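Local coordinates for protein proline dehydrogenase (Bradyrhizobium japonicum USDA 110, PDB 3HAZ) that probably oxidises proline to glutamate in two steps, with an FAD-dependent proline dehydrogenase barrel and an NAD-dependent aldehyde dehydrogenase module in one chain, at residues A[177-182]-A[444-449]; A[550-555]-A[710-715]; A[667-672]-A[971-976]. All coordinates share one frame; numbering follows the deposited sequence.

Interaction 1: residues A[177-182]-A[444-449]; sequences QALERG and APVGSH
Ala178 sets its methyl against the backbone of Gly447, CB lying 3.5 Å from the carbonyl O of Gly447, and this is the closest approach between helix segment 177-182 and strand segment 444-449. The rest of the touch is apolar and looser. Val446 directs its side chain at the helix, and its CG1 serves two partners, standing 4.5 Å from Ala178 CB and 4.3 Å from Leu179 CD2. With CG1 anti to the backbone N (chi1 177°), this methyl is the branch of Val446 that meets both residues. The nearest CA atoms across the contact are those of Ala178 and Gly447, 5.9 Å apart.

One layer out, Phe194 of the neighbouring strand 193-196 touches both Leu179 and Val446, and helix 204-223 covers Leu179 through Ser216 and Thr220. Arg181 NE is hydrogen-bonded to Leu171 O, which ties the helix to the strand 170-172 just before it. The N-to-C directions of helix segment 177-182 and strand segment 444-448 differ by 143°, nearer antiparallel than parallel; the latter belongs to strand 440-448 in the parallel sheet of the proline dehydrogenase TIM-barrel domain.

All four touching residues are buried, and methyl groups against a backbone carbonyl and a valine imply a contact held by van der Waals packing, without a charged or hydrogen-bonded pair between helix and strand.

Interaction 2: residues A[550-555]-A[710-715]; sequences DQAHAA and YLVTGD
Val712 projects from just past the end of strand 709-711 toward helix segment 550-555 and divides its two methyls between two alanines of that helix. From its CB the branches part. CG1, anti to the backbone N (chi1 172°), reaches the CB of Ala552 at 4.1 Å, while CG2, anti to the carbonyl carbon, lies closer, 3.5 Å from the CB of Ala555. Ala552 and Ala555 are three residues apart, so the valine fork spans nearly one helical turn.

Ala555 has a second neighbour in Tyr710. The CB atoms of Ala555 and Tyr710 are 4.3 Å apart, and farther out the carbonyl O of Ala555 lies over one face of the tyrosine ring, near the rim, 4.1 Å from Tyr710 CD1. The tyrosine continues along the same helix to touch Ala558 and Ala559. Between the two inward-facing residues Leu711 turns away, as expected of alternating positions in an extended chain, and packs on Arg693 and Val696 of helix 689-702.

Around this contact, Val712 also meets Ile718 of helix 716-724 and Ala552 meets Leu722. The chain then passes through Gly714 to Asp715, at the N-cap of helix 716-724, whose OD1 makes weak bonds to backbone N atoms there; Lys683, an NAD-binding residue, donates to Gly714 O. This strand-turn-helix passage is consistent with the Rossmann-type dinucleotide-binding part of an aldehyde dehydrogenase.

A branched valine set against two alanine methyls implies a close apolar fit that joins helix 549-567 to the end of strand 709-711, while Asp715, three residues on from Val712, touches the bound NAD.

Interaction 3: residues A[667-672]-A[971-976]; sequences LGQVTA and PHYLAR
Tyr973 presents the edge of its ring to Ala672, whose CB lies near the ring plane, 3.4 Å from CE2 and 3.8 Å from CD2 of the tyrosine. The methyl therefore meets the rim of the ring and not a face. Having CG anti to the backbone N (chi1 -162°) carries the ring toward helix segment 667-672, and its far end arrives beside Gln669, where the hydroxyl OH of Tyr973 stands 4.0 Å from Gln669 CG. The tyrosine and glutamine side chains cross at a slant. Although the amide and ring planes are only 16° apart, the touch is made by the hydroxyl on CG and not by the amide against a ring face. This approach is through the aliphatic part of the glutamine: its amide is engaged elsewhere, OE1 with Thr734 OG1 and NE2 with Ile656 O.

Leu974 comes to the same alanine with its CD2 branch, which lies 3.7 Å from Ala672 CB and also 3.7 Å from the carbonyl O of Ala672. Ala672 thus receives an aromatic edge and a leucine methyl from consecutive residues of segment 971-976.

Tyr621 of helix 604-629 meets the ring of Tyr973 and also touches Ala672, while Phe977 meets the Tyr973 ring edge-to-face. Val732 of strand 730-734 touches both Gln669 and Tyr973. The contact thereby packs the chain leading into strand 978-986 against helix 664-675, with residues of helix 604-629 and strand 730-734 gathered round it and Gln669 touching the NAD-binding residue Ser657.

Interaction 1 lies in the proline dehydrogenase barrel, whereas interactions 2 and 3 share the aldehyde dehydrogenase part on the other side of the chain's centre. The centre of interaction 1 is 70 Å from that of interaction 2 and 57 Å from that of interaction 3, and it closes along the chain before either opens. Interactions 2 and 3 are 22 Å apart between centres, about 7 Å between nearest atoms, and alternate in sequence. Both involve the mixed sheet that holds strands 709-711 and 978-986, interaction 2 at and just past the first, interaction 3 in the loop leading to the second. The layout reflects two enzyme modules, each binding its own cofactor, FAD or NAD.

Interaction 1: residues A[177-182]-A[444-449]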
ATOM      1  N   GLN A 177     -20.051  55.389 -29.881  1.00 20.37           N
ATOM      2  CA  GLN A 177     -19.018  55.931 -29.010  1.00 14.61           C
ATOM      3  C   GLN A 177     -17.737  55.116 -29.168  1.00 22.73           C
ATOM      4  O   GLN A 177     -16.643  55.669 -29.261  1.00 17.94           O
ATOM      5  CB  GLN A 177     -19.504  55.910 -27.560  1.00 18.88           C
ATOM      6  CG  GLN A 177     -18.454  56.250 -26.506  1.00 32.25           C
ATOM      7  CD  GLN A 177     -19.096  56.610 -25.165  1.00 47.52           C
ATOM      8  OE1 GLN A 177     -18.974  55.871 -24.179  1.00 38.54           O
ATOM      9  NE2 GLN A 177     -19.814  57.740 -25.136  1.00 40.67           N
ATOM     10  N   ALA A 178     -17.889  53.795 -29.205  1.00 19.20           N
ATOM     11  CA  ALA A 178     -16.755  52.902 -29.408  1.00 22.92           C
ATOM     12  C   ALA A 178     -16.053  53.218 -30.722  1.00 22.75           C
ATOM     13  O   ALA A 178     -14.838  53.360 -30.759  1.00 22.71           O
ATOM     14  CB  ALA A 178     -17.211  51.448 -29.393  1.00 18.40           C
ATOM     15  N   LEU A 179     -16.835  53.324 -31.793  1.00 22.42           N
ATOM     16  CA  LEU A 179     -16.308  53.579 -33.127  1.00 23.90           C
ATOM     17  C   LEU A 179     -15.599  54.928 -33.221  1.00 27.12           C
ATOM     18  O   LEU A 179     -14.545  55.036 -33.847  1.00 22.81           O
ATOM     19  CB  LEU A 179     -17.431  53.494 -34.168  1.00 19.95           C
ATOM     20  CG  LEU A 179     -17.964  52.086 -34.434  1.00 24.96           C
ATOM     21  CD1 LEU A 179     -19.226  52.151 -35.283  1.00 22.88           C
ATOM     22  CD2 LEU A 179     -16.883  51.193 -35.096  1.00 14.54           C
ATOM     23  N   GLU A 180     -16.178  55.957 -32.611  1.00 20.62           N
ATOM     24  CA  GLU A 180     -15.532  57.267 -32.596  1.00 26.04           C
ATOM     25  C   GLU A 180     -14.201  57.185 -31.847  1.00 26.89           C
ATOM     26  O   GLU A 180     -13.196  57.771 -32.263  1.00 27.11           O
ATOM     27  CB  GLU A 180     -16.445  58.331 -31.962  1.00 23.95           C
ATOM     28  CG  GLU A 180     -15.931  59.757 -32.123  1.00 34.22           C
ATOM     29  CD  GLU A 180     -15.829  60.191 -33.581  1.00 34.00           C
ATOM     30  OE1 GLU A 180     -16.634  59.715 -34.417  1.00 31.32           O
ATOM     31  OE2 GLU A 180     -14.935  61.003 -33.887  1.00 38.06           O
ATOM     32  N   ARG A 181     -14.193  56.441 -30.747  1.00 23.47           N
ATOM     33  CA  ARG A 181     -12.988  56.314 -29.941  1.00 26.32           C
ATOM     34  C   ARG A 181     -11.900  55.541 -30.675  1.00 31.69           C
ATOM     35  O   ARG A 181     -10.710  55.771 -30.458  1.00 31.35           O
ATOM     36  CB  ARG A 181     -13.290  55.637 -28.604  1.00 25.91           C
ATOM     37  CG  ARG A 181     -12.162  55.772 -27.594  1.00 41.00           C
ATOM     38  CD  ARG A 181     -12.330  54.815 -26.421  1.00 41.22           C
ATOM     39  NE  ARG A 181     -13.706  54.778 -25.931  1.00 42.10           N
ATOM     40  CZ  ARG A 181     -14.282  55.749 -25.229  1.00 39.22           C
ATOM     41  NH1 ARG A 181     -15.538  55.615 -24.819  1.00 36.94           N
ATOM     42  NH2 ARG A 181     -13.607  56.853 -24.936  1.00 36.34           N
ATOM     43  N   GLY A 182     -12.309  54.629 -31.549  1.00 30.26           N
ATOM     44  CA  GLY A 182     -11.356  53.766 -32.224  1.00 29.74           C
ATOM     45  C   GLY A 182     -10.828  54.319 -33.533  1.00 36.30           C
ATOM     46  O   GLY A 182      -9.994  53.689 -34.179  1.00 37.50           O
ATOM     47  N   ALA A 444      -8.899  44.167 -33.167  1.00 20.85           N
ATOM     48  CA  ALA A 444      -9.215  44.840 -31.916  1.00 25.86           C
ATOM     49  C   ALA A 444     -10.637  44.492 -31.495  1.00 18.05           C
ATOM     50  O   ALA A 444     -11.555  44.485 -32.323  1.00 21.19           O
ATOM     51  CB  ALA A 444      -9.055  46.363 -32.075  1.00 22.72           C
ATOM     52  N   PRO A 445     -10.833  44.183 -30.207  1.00 18.04           N
ATOM     53  CA  PRO A 445     -12.200  43.972 -29.729  1.00 23.48           C
ATOM     54  C   PRO A 445     -12.925  45.308 -29.753  1.00 17.21           C
ATOM     55  O   PRO A 445     -12.395  46.291 -29.224  1.00 18.81           O
ATOM     56  CB  PRO A 445     -12.002  43.500 -28.284  1.00 23.98           C
ATOM     57  CG  PRO A 445     -10.563  43.032 -28.223  1.00 17.57           C
ATOM     58  CD  PRO A 445      -9.834  43.940 -29.156  1.00 18.11           C
ATOM     59  N   VAL A 446     -14.095  45.347 -30.380  1.00 20.64           N
ATOM     60  CA  VAL A 446     -14.830  46.595 -30.558  1.00 13.36           C
ATOM     61  C   VAL A 446     -16.285  46.393 -30.191  1.00 18.29           C
ATOM     62  O   VAL A 446     -16.941  45.524 -30.760  1.00 16.16           O
ATOM     63  CB  VAL A 446     -14.794  47.074 -32.028  1.00 23.36           C
ATOM     64  CG1 VAL A 446     -15.634  48.347 -32.195  1.00 18.02           C
ATOM     65  CG2 VAL A 446     -13.356  47.283 -32.513  1.00 20.14           C
ATOM     66  N   GLY A 447     -16.799  47.195 -29.259  1.00 19.02           N
ATOM     67  CA  GLY A 447     -18.220  47.175 -28.971  1.00 17.31           C
ATOM     68  C   GLY A 447     -18.714  47.984 -27.781  1.00 20.25           C
ATOM     69  O   GLY A 447     -17.999  48.809 -27.221  1.00 21.78           O
ATOM     70  N   SER A 448     -19.961  47.724 -27.394  1.00 21.00           N
ATOM     71  CA  SER A 448     -20.598  48.401 -26.265  1.00 21.95           C
ATOM     72  C   SER A 448     -20.318  47.725 -24.922  1.00 20.27           C
ATOM     73  O   SER A 448     -20.060  46.520 -24.862  1.00 17.10           O
ATOM     74  CB  SER A 448     -22.107  48.464 -26.491  1.00 21.21           C
ATOM     75  OG  SER A 448     -22.390  49.199 -27.662  1.00 30.33           O
ATOM     76  N   HIS A 449     -20.379  48.511 -23.847  1.00 18.13           N
ATOM     77  CA  HIS A 449     -20.203  47.984 -22.494  1.00 20.59           C
ATOM     78  C   HIS A 449     -21.149  46.814 -22.175  1.00 19.26           C
ATOM     79  O   HIS A 449     -20.787  45.894 -21.441  1.00 19.74           O
ATOM     80  CB  HIS A 449     -20.406  49.085 -21.445  1.00 15.92           C
ATOM     81  CG  HIS A 449     -19.340  50.137 -21.448  1.00 22.96           C
ATOM     82  ND1 HIS A 449     -19.621  51.481 -21.327  1.00 22.30           N
ATOM     83  CD2 HIS A 449     -17.991  50.042 -21.556  1.00 27.24           C
ATOM     84  CE1 HIS A 449     -18.495  52.170 -21.362  1.00 22.96           C
ATOM     85  NE2 HIS A 449     -17.492  51.320 -21.500  1.00 28.66           N
TER

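Interaction 2: residues A[550-555]-A[710-715]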
ATOM      1  N   ASP A 550     -63.227  -2.117  -4.719  1.00 58.37           N
ATOM      2  CA  ASP A 550     -63.028  -3.539  -4.473  1.00 58.96           C
ATOM      3  C   ASP A 550     -61.741  -4.041  -5.119  1.00 53.63           C
ATOM      4  O   ASP A 550     -60.963  -4.763  -4.496  1.00 48.67           O
ATOM      5  CB  ASP A 550     -64.215  -4.357  -4.987  1.00 63.66           C
ATOM      6  CG  ASP A 550     -65.301  -4.534  -3.945  1.00 64.99           C
ATOM      7  OD1 ASP A 550     -65.331  -3.753  -2.969  1.00 63.16           O
ATOM      8  OD2 ASP A 550     -66.125  -5.460  -4.105  1.00 66.24           O
ATOM      9  N   GLN A 551     -61.529  -3.664  -6.375  1.00 55.57           N
ATOM     10  CA  GLN A 551     -60.333  -4.071  -7.103  1.00 54.51           C
ATOM     11  C   GLN A 551     -59.072  -3.536  -6.436  1.00 49.08           C
ATOM     12  O   GLN A 551     -58.037  -4.206  -6.409  1.00 46.15           O
ATOM     13  CB  GLN A 551     -60.408  -3.591  -8.549  1.00 55.49           C
ATOM     14  CG  GLN A 551     -61.422  -4.354  -9.375  1.00 64.41           C
ATOM     15  CD  GLN A 551     -61.659  -3.722 -10.726  1.00 69.71           C
ATOM     16  OE1 GLN A 551     -62.230  -2.637 -10.825  1.00 69.95           O
ATOM     17  NE2 GLN A 551     -61.229  -4.405 -11.780  1.00 71.47           N
ATOM     18  N   ALA A 552     -59.169  -2.324  -5.901  1.00 44.60           N
ATOM     19  CA  ALA A 552     -58.055  -1.704  -5.201  1.00 44.80           C
ATOM     20  C   ALA A 552     -57.701  -2.496  -3.946  1.00 42.47           C
ATOM     21  O   ALA A 552     -56.531  -2.727  -3.663  1.00 36.67           O
ATOM     22  CB  ALA A 552     -58.379  -0.257  -4.855  1.00 42.53           C
ATOM     23  N   HIS A 553     -58.715  -2.917  -3.195  1.00 44.65           N
ATOM     24  CA  HIS A 553     -58.467  -3.728  -2.005  1.00 48.99           C
ATOM     25  C   HIS A 553     -57.914  -5.105  -2.363  1.00 44.66           C
ATOM     26  O   HIS A 553     -57.047  -5.633  -1.665  1.00 40.07           O
ATOM     27  CB  HIS A 553     -59.720  -3.839  -1.135  1.00 56.01           C
ATOM     28  CG  HIS A 553     -59.859  -2.726  -0.144  1.00 63.12           C
ATOM     29  ND1 HIS A 553     -59.825  -1.396  -0.508  1.00 61.93           N
ATOM     30  CD2 HIS A 553     -60.028  -2.743   1.200  1.00 66.15           C
ATOM     31  CE1 HIS A 553     -59.965  -0.642   0.568  1.00 63.26           C
ATOM     32  NE2 HIS A 553     -60.090  -1.435   1.617  1.00 68.86           N
ATOM     33  N   ALA A 554     -58.405  -5.676  -3.457  1.00 44.18           N
ATOM     34  CA  ALA A 554     -57.875  -6.940  -3.957  1.00 45.06           C
ATOM     35  C   ALA A 554     -56.403  -6.792  -4.339  1.00 41.39           C
ATOM     36  O   ALA A 554     -55.595  -7.706  -4.142  1.00 36.62           O
ATOM     37  CB  ALA A 554     -58.687  -7.424  -5.144  1.00 48.42           C
ATOM     38  N   ALA A 555     -56.058  -5.632  -4.887  1.00 41.13           N
ATOM     39  CA  ALA A 555     -54.680  -5.357  -5.273  1.00 39.52           C
ATOM     40  C   ALA A 555     -53.762  -5.365  -4.053  1.00 35.54           C
ATOM     41  O   ALA A 555     -52.688  -5.965  -4.081  1.00 29.28           O
ATOM     42  CB  ALA A 555     -54.590  -4.030  -6.009  1.00 33.88           C
ATOM     43  N   TYR A 710     -48.471  -4.169  -8.499  1.00 31.95           N
ATOM     44  CA  TYR A 710     -49.798  -4.019  -9.091  1.00 32.50           C
ATOM     45  C   TYR A 710     -50.116  -2.570  -9.441  1.00 38.22           C
ATOM     46  O   TYR A 710     -49.834  -1.656  -8.667  1.00 40.28           O
ATOM     47  CB  TYR A 710     -50.880  -4.576  -8.156  1.00 29.55           C
ATOM     48  CG  TYR A 710     -50.758  -6.065  -7.929  1.00 37.50           C
ATOM     49  CD1 TYR A 710     -49.832  -6.571  -7.029  1.00 39.47           C
ATOM     50  CD2 TYR A 710     -51.557  -6.963  -8.624  1.00 38.33           C
ATOM     51  CE1 TYR A 710     -49.710  -7.930  -6.818  1.00 37.97           C
ATOM     52  CE2 TYR A 710     -51.438  -8.334  -8.422  1.00 40.78           C
ATOM     53  CZ  TYR A 710     -50.511  -8.807  -7.517  1.00 41.59           C
ATOM     54  OH  TYR A 710     -50.376 -10.162  -7.305  1.00 47.78           O
ATOM     55  N   LEU A 711     -50.713  -2.373 -10.610  1.00 38.05           N
ATOM     56  CA  LEU A 711     -51.170  -1.052 -11.018  1.00 40.17           C
ATOM     57  C   LEU A 711     -52.667  -0.911 -10.771  1.00 39.57           C
ATOM     58  O   LEU A 711     -53.457  -1.736 -11.226  1.00 37.45           O
ATOM     59  CB  LEU A 711     -50.881  -0.812 -12.496  1.00 33.51           C
ATOM     60  CG  LEU A 711     -51.103   0.629 -12.951  1.00 41.23           C
ATOM     61  CD1 LEU A 711     -49.935   1.498 -12.495  1.00 34.40           C
ATOM     62  CD2 LEU A 711     -51.273   0.697 -14.461  1.00 42.73           C
ATOM     63  N   VAL A 712     -53.048   0.134 -10.044  1.00 35.45           N
ATOM     64  CA  VAL A 712     -54.452   0.469  -9.850  1.00 37.83           C
ATOM     65  C   VAL A 712     -54.695   1.888 -10.344  1.00 37.60           C
ATOM     66  O   VAL A 712     -54.094   2.834  -9.838  1.00 31.13           O
ATOM     67  CB  VAL A 712     -54.850   0.382  -8.370  1.00 48.30           C
ATOM     68  CG1 VAL A 712     -56.249   0.929  -8.165  1.00 52.61           C
ATOM     69  CG2 VAL A 712     -54.756  -1.057  -7.878  1.00 51.14           C
ATOM     70  N   THR A 713     -55.563   2.038 -11.338  1.00 40.59           N
ATOM     71  CA  THR A 713     -55.864   3.360 -11.881  1.00 45.97           C
ATOM     72  C   THR A 713     -57.162   3.938 -11.327  1.00 47.12           C
ATOM     73  O   THR A 713     -58.045   3.205 -10.875  1.00 44.69           O
ATOM     74  CB  THR A 713     -55.947   3.348 -13.418  1.00 46.55           C
ATOM     75  OG1 THR A 713     -56.965   2.427 -13.836  1.00 49.16           O
ATOM     76  CG2 THR A 713     -54.604   2.949 -14.022  1.00 43.31           C
ATOM     77  N   GLY A 714     -57.268   5.261 -11.376  1.00 51.19           N
ATOM     78  CA  GLY A 714     -58.449   5.953 -10.902  1.00 55.04           C
ATOM     79  C   GLY A 714     -58.125   7.358 -10.440  1.00 57.75           C
ATOM     80  O   GLY A 714     -57.029   7.868 -10.683  1.00 55.58           O
ATOM     81  N   ASP A 715     -59.081   7.981  -9.761  1.00 60.01           N
ATOM     82  CA  ASP A 715     -58.920   9.346  -9.278  1.00 65.61           C
ATOM     83  C   ASP A 715     -58.333   9.386  -7.869  1.00 61.18           C
ATOM     84  O   ASP A 715     -57.765   8.403  -7.390  1.00 52.43           O
ATOM     85  CB  ASP A 715     -60.264  10.074  -9.302  1.00 73.27           C
ATOM     86  CG  ASP A 715     -61.390   9.231  -8.737  1.00 80.92           C
ATOM     87  OD1 ASP A 715     -61.101   8.228  -8.047  1.00 82.03           O
ATOM     88  OD2 ASP A 715     -62.567   9.567  -8.989  1.00 85.11           O
TER

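Interaction 3: residues A[667-672]-A[971-976]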
ATOM      1  N   LEU A 667     -41.607   5.634 -11.902  1.00 28.40           N
ATOM      2  CA  LEU A 667     -40.643   4.541 -11.776  1.00 26.42           C
ATOM      3  C   LEU A 667     -39.660   4.737 -10.628  1.00 23.39           C
ATOM      4  O   LEU A 667     -39.252   3.774  -9.985  1.00 27.14           O
ATOM      5  CB  LEU A 667     -39.875   4.340 -13.086  1.00 27.78           C
ATOM      6  CG  LEU A 667     -40.613   3.530 -14.151  1.00 27.52           C
ATOM      7  CD1 LEU A 667     -39.776   3.397 -15.414  1.00 24.89           C
ATOM      8  CD2 LEU A 667     -40.972   2.160 -13.592  1.00 29.37           C
ATOM      9  N   GLY A 668     -39.268   5.984 -10.384  1.00 22.40           N
ATOM     10  CA  GLY A 668     -38.375   6.282  -9.282  1.00 22.96           C
ATOM     11  C   GLY A 668     -38.948   5.763  -7.971  1.00 24.61           C
ATOM     12  O   GLY A 668     -38.298   5.004  -7.253  1.00 20.24           O
ATOM     13  N   GLN A 669     -40.176   6.169  -7.667  1.00 22.04           N
ATOM     14  CA  GLN A 669     -40.830   5.770  -6.426  1.00 22.07           C
ATOM     15  C   GLN A 669     -41.038   4.262  -6.371  1.00 22.50           C
ATOM     16  O   GLN A 669     -40.819   3.637  -5.340  1.00 19.13           O
ATOM     17  CB  GLN A 669     -42.172   6.489  -6.279  1.00 24.43           C
ATOM     18  CG  GLN A 669     -42.042   8.004  -6.248  1.00 20.64           C
ATOM     19  CD  GLN A 669     -43.325   8.693  -5.856  1.00 25.21           C
ATOM     20  OE1 GLN A 669     -43.313   9.617  -5.048  1.00 29.60           O
ATOM     21  NE2 GLN A 669     -44.444   8.245  -6.420  1.00 26.65           N
ATOM     22  N   VAL A 670     -41.463   3.684  -7.489  1.00 22.35           N
ATOM     23  CA  VAL A 670     -41.793   2.263  -7.533  1.00 23.50           C
ATOM     24  C   VAL A 670     -40.565   1.366  -7.362  1.00 27.01           C
ATOM     25  O   VAL A 670     -40.569   0.459  -6.529  1.00 26.50           O
ATOM     26  CB  VAL A 670     -42.555   1.904  -8.818  1.00 25.14           C
ATOM     27  CG1 VAL A 670     -42.644   0.387  -8.978  1.00 25.10           C
ATOM     28  CG2 VAL A 670     -43.954   2.520  -8.784  1.00 20.43           C
ATOM     29  N   THR A 671     -39.512   1.642  -8.132  1.00 25.74           N
ATOM     30  CA  THR A 671     -38.290   0.845  -8.074  1.00 23.95           C
ATOM     31  C   THR A 671     -37.554   1.010  -6.745  1.00 22.65           C
ATOM     32  O   THR A 671     -36.889   0.089  -6.287  1.00 21.72           O
ATOM     33  CB  THR A 671     -37.324   1.164  -9.238  1.00 26.55           C
ATOM     34  OG1 THR A 671     -36.959   2.551  -9.203  1.00 26.57           O
ATOM     35  CG2 THR A 671     -37.964   0.831 -10.585  1.00 20.59           C
ATOM     36  N   ALA A 672     -37.673   2.176  -6.121  1.00 23.24           N
ATOM     37  CA  ALA A 672     -37.081   2.368  -4.801  1.00 23.21           C
ATOM     38  C   ALA A 672     -37.719   1.414  -3.795  1.00 20.35           C
ATOM     39  O   ALA A 672     -37.019   0.695  -3.086  1.00 19.81           O
ATOM     40  CB  ALA A 672     -37.244   3.796  -4.343  1.00 21.82           C
ATOM     41  N   PRO A 971     -28.482   9.420  -1.537  1.00 22.00           N
ATOM     42  CA  PRO A 971     -28.023   8.263  -0.761  1.00 23.06           C
ATOM     43  C   PRO A 971     -28.840   7.963   0.494  1.00 24.93           C
ATOM     44  O   PRO A 971     -28.568   6.956   1.143  1.00 22.25           O
ATOM     45  CB  PRO A 971     -26.590   8.646  -0.374  1.00 24.45           C
ATOM     46  CG  PRO A 971     -26.583  10.139  -0.364  1.00 19.85           C
ATOM     47  CD  PRO A 971     -27.594  10.585  -1.397  1.00 20.19           C
ATOM     48  N   HIS A 972     -29.820   8.798   0.828  1.00 20.45           N
ATOM     49  CA  HIS A 972     -30.607   8.569   2.041  1.00 25.09           C
ATOM     50  C   HIS A 972     -32.022   8.083   1.748  1.00 21.22           C
ATOM     51  O   HIS A 972     -32.838   7.958   2.656  1.00 26.00           O
ATOM     52  CB  HIS A 972     -30.669   9.838   2.896  1.00 24.41           C
ATOM     53  CG  HIS A 972     -29.325  10.348   3.302  1.00 36.84           C
ATOM     54  ND1 HIS A 972     -28.606   9.799   4.340  1.00 38.36           N
ATOM     55  CD2 HIS A 972     -28.562  11.347   2.799  1.00 38.24           C
ATOM     56  CE1 HIS A 972     -27.458  10.440   4.463  1.00 46.17           C
ATOM     57  NE2 HIS A 972     -27.406  11.383   3.539  1.00 44.19           N
ATOM     58  N   TYR A 973     -32.300   7.797   0.481  1.00 20.27           N
ATOM     59  CA  TYR A 973     -33.660   7.483   0.041  1.00 23.60           C
ATOM     60  C   TYR A 973     -34.123   6.064   0.379  1.00 19.94           C
ATOM     61  O   TYR A 973     -35.191   5.874   0.971  1.00 19.16           O
ATOM     62  CB  TYR A 973     -33.764   7.703  -1.466  1.00 18.73           C
ATOM     63  CG  TYR A 973     -35.169   7.842  -2.013  1.00 22.75           C
ATOM     64  CD1 TYR A 973     -35.983   8.909  -1.639  1.00 18.08           C
ATOM     65  CD2 TYR A 973     -35.663   6.931  -2.942  1.00 21.86           C
ATOM     66  CE1 TYR A 973     -37.261   9.053  -2.162  1.00 21.41           C
ATOM     67  CE2 TYR A 973     -36.936   7.066  -3.469  1.00 22.39           C
ATOM     68  CZ  TYR A 973     -37.729   8.126  -3.076  1.00 25.67           C
ATOM     69  OH  TYR A 973     -38.988   8.254  -3.604  1.00 24.76           O
ATOM     70  N   LEU A 974     -33.328   5.071  -0.010  1.00 17.17           N
ATOM     71  CA  LEU A 974     -33.746   3.675   0.086  1.00 17.63           C
ATOM     72  C   LEU A 974     -34.016   3.217   1.517  1.00 23.85           C
ATOM     73  O   LEU A 974     -34.957   2.462   1.764  1.00 26.81           O
ATOM     74  CB  LEU A 974     -32.724   2.752  -0.586  1.00 19.24           C
ATOM     75  CG  LEU A 974     -32.631   2.886  -2.113  1.00 24.41           C
ATOM     76  CD1 LEU A 974     -31.741   1.810  -2.717  1.00 17.17           C
ATOM     77  CD2 LEU A 974     -34.013   2.849  -2.747  1.00 28.73           C
ATOM     78  N   ALA A 975     -33.186   3.672   2.449  1.00 21.66           N
ATOM     79  CA  ALA A 975     -33.291   3.264   3.845  1.00 27.20           C
ATOM     80  C   ALA A 975     -34.682   3.524   4.406  1.00 27.27           C
ATOM     81  O   ALA A 975     -35.179   2.753   5.224  1.00 22.69           O
ATOM     82  CB  ALA A 975     -32.237   3.977   4.692  1.00 22.27           C
ATOM     83  N   ARG A 976     -35.301   4.619   3.976  1.00 24.72           N
ATOM     84  CA  ARG A 976     -36.641   4.969   4.443  1.00 21.45           C
ATOM     85  C   ARG A 976     -37.697   3.921   4.072  1.00 29.16           C
ATOM     86  O   ARG A 976     -38.728   3.812   4.741  1.00 25.61           O
ATOM     87  CB  ARG A 976     -37.051   6.337   3.903  1.00 25.69           C
ATOM     88  CG  ARG A 976     -38.211   6.964   4.643  1.00 28.59           C
ATOM     89  CD  ARG A 976     -37.766   7.490   5.997  1.00 30.68           C
ATOM     90  NE  ARG A 976     -38.868   8.165   6.671  1.00 39.60           N
ATOM     91  CZ  ARG A 976     -39.626   7.601   7.605  1.00 49.92           C
ATOM     92  NH1 ARG A 976     -39.392   6.355   7.991  1.00 53.68           N
ATOM     93  NH2 ARG A 976     -40.611   8.286   8.162  1.00 49.67           N
TER